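Local coordinates for protein rhamnogalacturonan endolyase YesW (Bacillus subtilis, PDB 2ZUX) that cleaves the rhamnogalacturonan backbone of plant cell-wall pectin by endo-type elimination, needing calcium or manganese for activity, at residues Trp405-Ala419 with Glu429-Gly441. Numbering follows the deposited sequence.
Sequences WGVYAGKDVGRGMAA and EVWANGSLYSAKG. With CA (calcium ion), chain I.
W405, on the last strand of one propeller sheet, lays its indole against the turn S438-G441 that follows the next sheet. Its CB points toward 429-441, and chi1 of 61° turns one ring face onto G441 and NE1 to A439. CG, CD2, CE2 and CE3 lie against G441 CA, which sits over the centre of the six-membered ring, a CH-pi contact 3.4 Å from the centroid. CD1 meets the K440 carbonyl carbon; W405 NE1 donates to A439 O at 3.0 Å, from above the carbonyl plane. CZ2 meets V430 CG2 and S438 O, CZ3 faces the Y437 ring, and CH2 touches V430 CG2 and Y437 CB. The two rings are oblique, planes at 43°. F395, on the neighbouring strand of the same sheet, stacks with the W405 ring.

Strands 416-419 and 429-432 form an antiparallel hairpin: M417 N donates to W431 O (2.9 Å), W431 N to M417 O. M417 CB sits over the W431 six-membered ring; the M417 chain bends at chi2 and chi3, bringing its CE back to W431 CH2. S451 O holds W431 NE1.

Near the A432-S435 turn, water bridges R415 O to N433 N. The guanidinium of R415, a substrate-binding residue, leads away, NH1 bonding T452 O. At the other end E429 chelates calcium, I421 N donating to its OE1; D420 OD1, carbonyls of D422, Y425 and G427, and water complete the shell. Hydrogen bond and CH-pi contact thus fix the indole's rotation between successive propeller sheets, while calcium probably steadies the loop joining the hairpin strands.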
loop_
_atom_site.group_PDB
_atom_site.type_symbol
_atom_site.label_atom_id
_atom_site.label_comp_id
_atom_site.label_asym_id
_atom_site.label_seq_id
_atom_site.Cartn_x
_atom_site.Cartn_y
_atom_site.Cartn_z
ATOM N N TRP A 405 -20.442 13.230 10.169
ATOM C CA TRP A 405 -21.715 12.806 9.604
ATOM C C TRP A 405 -21.665 11.313 9.324
ATOM O O TRP A 405 -20.584 10.726 9.217
ATOM C CB TRP A 405 -22.085 13.600 8.345
ATOM C CG TRP A 405 -21.111 13.476 7.204
ATOM C CD1 TRP A 405 -20.011 14.259 6.974
ATOM C CD2 TRP A 405 -21.158 12.526 6.130
ATOM N NE1 TRP A 405 -19.378 13.859 5.822
ATOM C CE2 TRP A 405 -20.052 12.789 5.294
ATOM C CE3 TRP A 405 -22.032 11.482 5.791
ATOM C CZ2 TRP A 405 -19.800 12.053 4.133
ATOM C CZ3 TRP A 405 -21.779 10.747 4.640
ATOM C CH2 TRP A 405 -20.669 11.035 3.826
ATOM N N GLY A 406 -22.837 10.698 9.255
ATOM C CA GLY A 406 -22.951 9.289 8.931
ATOM C C GLY A 406 -24.313 9.023 8.337
ATOM O O GLY A 406 -25.235 9.842 8.480
ATOM N N VAL A 407 -24.450 7.883 7.670
ATOM C CA VAL A 407 -25.719 7.485 7.069
ATOM C C VAL A 407 -26.034 6.038 7.449
ATOM O O VAL A 407 -25.208 5.140 7.258
ATOM C CB VAL A 407 -25.694 7.638 5.522
ATOM C CG1 VAL A 407 -27.024 7.208 4.911
ATOM C CG2 VAL A 407 -25.376 9.080 5.121
ATOM N N TYR A 408 -27.222 5.822 8.003
ATOM C CA TYR A 408 -27.713 4.488 8.304
ATOM C C TYR A 408 -28.001 3.727 7.016
ATOM O O TYR A 408 -28.622 4.268 6.094
ATOM C CB TYR A 408 -28.989 4.589 9.141
ATOM C CG TYR A 408 -29.672 3.269 9.384
ATOM C CD1 TYR A 408 -29.135 2.332 10.268
ATOM C CD2 TYR A 408 -30.870 2.959 8.742
ATOM C CE1 TYR A 408 -29.765 1.118 10.494
ATOM C CE2 TYR A 408 -31.511 1.749 8.964
ATOM C CZ TYR A 408 -30.958 0.836 9.843
ATOM O OH TYR A 408 -31.590 -0.365 10.072
ATOM N N ALA A 409 -27.555 2.475 6.958
ATOM C CA ALA A 409 -27.803 1.630 5.795
ATOM C C ALA A 409 -28.777 0.494 6.073
ATOM O O ALA A 409 -29.545 0.108 5.193
ATOM C CB ALA A 409 -26.492 1.070 5.262
ATOM N N GLY A 410 -28.715 -0.065 7.280
ATOM C CA GLY A 410 -29.545 -1.219 7.625
ATOM C C GLY A 410 -29.131 -2.484 6.900
ATOM O O GLY A 410 -29.908 -3.440 6.790
ATOM N N LYS A 411 -27.900 -2.485 6.400
ATOM C CA LYS A 411 -27.330 -3.634 5.703
ATOM C C LYS A 411 -25.810 -3.531 5.732
ATOM O O LYS A 411 -25.257 -2.470 6.036
ATOM C CB LYS A 411 -27.820 -3.708 4.249
ATOM C CG LYS A 411 -27.453 -2.495 3.399
ATOM C CD LYS A 411 -28.019 -2.558 1.975
ATOM C CE LYS A 411 -27.189 -3.444 1.066
ATOM N NZ LYS A 411 -27.286 -3.033 -0.361
ATOM N N ASP A 412 -25.158 -4.642 5.414
ATOM C CA ASP A 412 -23.717 -4.701 5.207
ATOM C C ASP A 412 -23.345 -3.751 4.062
ATOM O O ASP A 412 -23.854 -3.881 2.950
ATOM C CB ASP A 412 -23.351 -6.149 4.867
ATOM C CG ASP A 412 -21.860 -6.379 4.671
ATOM O OD1 ASP A 412 -21.064 -5.421 4.719
ATOM O OD2 ASP A 412 -21.489 -7.558 4.470
ATOM N N VAL A 413 -22.494 -2.769 4.350
ATOM C CA VAL A 413 -21.950 -1.897 3.305
ATOM C C VAL A 413 -20.503 -2.313 3.104
ATOM O O VAL A 413 -19.631 -1.961 3.901
ATOM C CB VAL A 413 -22.063 -0.395 3.676
ATOM C CG1 VAL A 413 -21.497 0.490 2.552
ATOM C CG2 VAL A 413 -23.524 -0.037 3.957
ATOM N N GLY A 414 -20.248 -3.075 2.044
ATOM C CA GLY A 414 -18.957 -3.743 1.882
ATOM C C GLY A 414 -17.857 -2.930 1.226
ATOM O O GLY A 414 -16.695 -3.329 1.279
ATOM N N ARG A 415 -18.217 -1.816 0.591
ATOM C CA ARG A 415 -17.258 -0.992 -0.129
ATOM C C ARG A 415 -17.528 0.475 0.140
ATOM O O ARG A 415 -18.675 0.888 0.293
ATOM C CB ARG A 415 -17.359 -1.240 -1.639
ATOM C CG ARG A 415 -17.106 -2.663 -2.099
ATOM C CD ARG A 415 -15.658 -3.076 -1.877
ATOM N NE ARG A 415 -15.384 -4.309 -2.601
ATOM C CZ ARG A 415 -14.909 -4.368 -3.839
ATOM N NH1 ARG A 415 -14.618 -3.260 -4.510
ATOM N NH2 ARG A 415 -14.724 -5.554 -4.411
ATOM N N GLY A 416 -16.459 1.264 0.177
ATOM C CA GLY A 416 -16.567 2.716 0.234
ATOM C C GLY A 416 -15.320 3.328 -0.345
ATOM O O GLY A 416 -14.240 2.750 -0.205
ATOM N N MET A 417 -15.473 4.485 -0.991
ATOM C CA MET A 417 -14.348 5.180 -1.608
ATOM C C MET A 417 -14.286 6.638 -1.191
ATOM O O MET A 417 -15.298 7.228 -0.824
ATOM C CB MET A 417 -14.442 5.088 -3.130
ATOM C CG MET A 417 -13.470 4.102 -3.747
ATOM S SD MET A 417 -11.747 4.615 -3.622
ATOM C CE MET A 417 -11.750 6.054 -4.697
ATOM N N ALA A 418 -13.087 7.201 -1.261
ATOM C CA ALA A 418 -12.878 8.618 -1.030
ATOM C C ALA A 418 -11.922 9.120 -2.097
ATOM O O ALA A 418 -10.835 8.558 -2.274
ATOM C CB ALA A 418 -12.293 8.850 0.350
ATOM N N ALA A 419 -12.334 10.169 -2.805
ATOM C CA ALA A 419 -11.524 10.788 -3.862
ATOM C C ALA A 419 -12.158 12.090 -4.305
ATOM O O ALA A 419 -13.382 12.206 -4.351
ATOM C CB ALA A 419 -11.375 9.859 -5.055
ATOM N N GLU A 429 -14.811 13.830 -2.354
ATOM C CA GLU A 429 -16.103 13.170 -2.285
ATOM C C GLU A 429 -15.929 11.769 -1.711
ATOM O O GLU A 429 -14.820 11.211 -1.702
ATOM C CB GLU A 429 -16.710 13.079 -3.689
ATOM C CG GLU A 429 -17.240 14.415 -4.236
ATOM C CD GLU A 429 -16.161 15.472 -4.436
ATOM O OE1 GLU A 429 -15.187 15.224 -5.190
ATOM O OE2 GLU A 429 -16.286 16.575 -3.850
ATOM N N VAL A 430 -17.020 11.208 -1.209
ATOM C CA VAL A 430 -17.007 9.839 -0.720
ATOM C C VAL A 430 -18.240 9.137 -1.255
ATOM O O VAL A 430 -19.267 9.774 -1.514
ATOM C CB VAL A 430 -16.945 9.746 0.832
ATOM C CG1 VAL A 430 -15.683 10.426 1.373
ATOM C CG2 VAL A 430 -18.188 10.341 1.462
ATOM N N TRP A 431 -18.134 7.835 -1.470
ATOM C CA TRP A 431 -19.293 7.077 -1.913
ATOM C C TRP A 431 -19.340 5.679 -1.357
ATOM O O TRP A 431 -18.310 5.054 -1.120
ATOM C CB TRP A 431 -19.454 7.063 -3.440
ATOM C CG TRP A 431 -18.387 6.393 -4.302
ATOM C CD1 TRP A 431 -18.454 5.143 -4.860
ATOM C CD2 TRP A 431 -17.171 6.978 -4.780
ATOM N NE1 TRP A 431 -17.345 4.906 -5.632
ATOM C CE2 TRP A 431 -16.542 6.017 -5.607
ATOM C CE3 TRP A 431 -16.550 8.219 -4.589
ATOM C CZ2 TRP A 431 -15.316 6.253 -6.233
ATOM C CZ3 TRP A 431 -15.331 8.456 -5.209
ATOM C CH2 TRP A 431 -14.727 7.478 -6.027
ATOM N N ALA A 432 -20.564 5.207 -1.143
ATOM C CA ALA A 432 -20.826 3.883 -0.602
ATOM C C ALA A 432 -22.318 3.634 -0.655
ATOM O O ALA A 432 -23.118 4.579 -0.610
ATOM C CB ALA A 432 -20.344 3.795 0.836
ATOM N N ASN A 433 -22.689 2.358 -0.734
ATOM C CA ASN A 433 -24.100 1.939 -0.708
ATOM C C ASN A 433 -24.947 2.670 -1.755
ATOM O O ASN A 433 -26.115 2.966 -1.515
ATOM C CB ASN A 433 -24.691 2.093 0.708
ATOM C CG ASN A 433 -25.944 1.245 0.924
ATOM O OD1 ASN A 433 -26.053 0.134 0.414
ATOM N ND2 ASN A 433 -26.884 1.773 1.691
ATOM N N GLY A 434 -24.342 2.958 -2.910
ATOM C CA GLY A 434 -25.084 3.493 -4.049
ATOM C C GLY A 434 -25.316 4.995 -4.069
ATOM O O GLY A 434 -26.025 5.494 -4.944
ATOM N N SER A 435 -24.723 5.717 -3.116
ATOM C CA SER A 435 -24.810 7.182 -3.085
ATOM C C SER A 435 -23.439 7.845 -3.008
ATOM O O SER A 435 -22.517 7.317 -2.377
ATOM C CB SER A 435 -25.667 7.651 -1.914
ATOM O OG SER A 435 -27.036 7.369 -2.148
ATOM N N LEU A 436 -23.346 9.007 -3.649
ATOM C CA LEU A 436 -22.159 9.848 -3.674
ATOM C C LEU A 436 -22.406 11.071 -2.794
ATOM O O LEU A 436 -23.478 11.677 -2.868
ATOM C CB LEU A 436 -21.879 10.300 -5.110
ATOM C CG LEU A 436 -20.708 11.262 -5.328
ATOM C CD1 LEU A 436 -19.388 10.594 -4.943
ATOM C CD2 LEU A 436 -20.691 11.732 -6.773
ATOM N N TYR A 437 -21.419 11.445 -1.986
ATOM C CA TYR A 437 -21.558 12.559 -1.055
ATOM C C TYR A 437 -20.373 13.500 -1.114
ATOM O O TYR A 437 -19.241 13.087 -1.397
ATOM C CB TYR A 437 -21.648 12.049 0.384
ATOM C CG TYR A 437 -22.749 11.060 0.655
ATOM C CD1 TYR A 437 -23.993 11.485 1.125
ATOM C CD2 TYR A 437 -22.539 9.696 0.474
ATOM C CE1 TYR A 437 -25.002 10.572 1.390
ATOM C CE2 TYR A 437 -23.537 8.775 0.726
ATOM C CZ TYR A 437 -24.762 9.217 1.186
ATOM O OH TYR A 437 -25.748 8.295 1.440
ATOM N N SER A 438 -20.614 14.763 -0.784
ATOM C CA SER A 438 -19.526 15.688 -0.556
ATOM C C SER A 438 -18.862 15.346 0.778
ATOM O O SER A 438 -19.389 14.558 1.562
ATOM C CB SER A 438 -20.048 17.121 -0.505
ATOM O OG SER A 438 -20.714 17.363 0.727
ATOM N N ALA A 439 -17.711 15.959 1.029
ATOM C CA ALA A 439 -17.012 15.801 2.304
ATOM C C ALA A 439 -17.855 16.250 3.505
ATOM O O ALA A 439 -17.569 15.884 4.648
ATOM C CB ALA A 439 -15.695 16.557 2.276
ATOM N N LYS A 440 -18.875 17.062 3.231
ATOM C CA LYS A 440 -19.791 17.549 4.268
ATOM C C LYS A 440 -21.011 16.648 4.441
ATOM O O LYS A 440 -21.879 16.925 5.277
ATOM C CB LYS A 440 -20.270 18.968 3.932
ATOM C CG LYS A 440 -19.185 19.999 3.685
ATOM C CD LYS A 440 -18.336 20.237 4.925
ATOM C CE LYS A 440 -17.436 21.451 4.771
ATOM N NZ LYS A 440 -16.597 21.629 5.988
ATOM N N GLY A 441 -21.101 15.583 3.649
ATOM C CA GLY A 441 -22.226 14.654 3.753
ATOM C C GLY A 441 -23.451 15.009 2.934
ATOM O O GLY A 441 -24.525 14.443 3.149
HETATM CA CA CA I . -14.369 17.739 -4.743
HETATM O O HOH W 1 -29.524 0.978 2.653
HETATM O O HOH W 2 -24.359 -2.012 0.592
HETATM O O HOH W 3 -20.798 0.308 -1.180
HETATM O O HOH W 4 -12.756 19.467 -5.074
#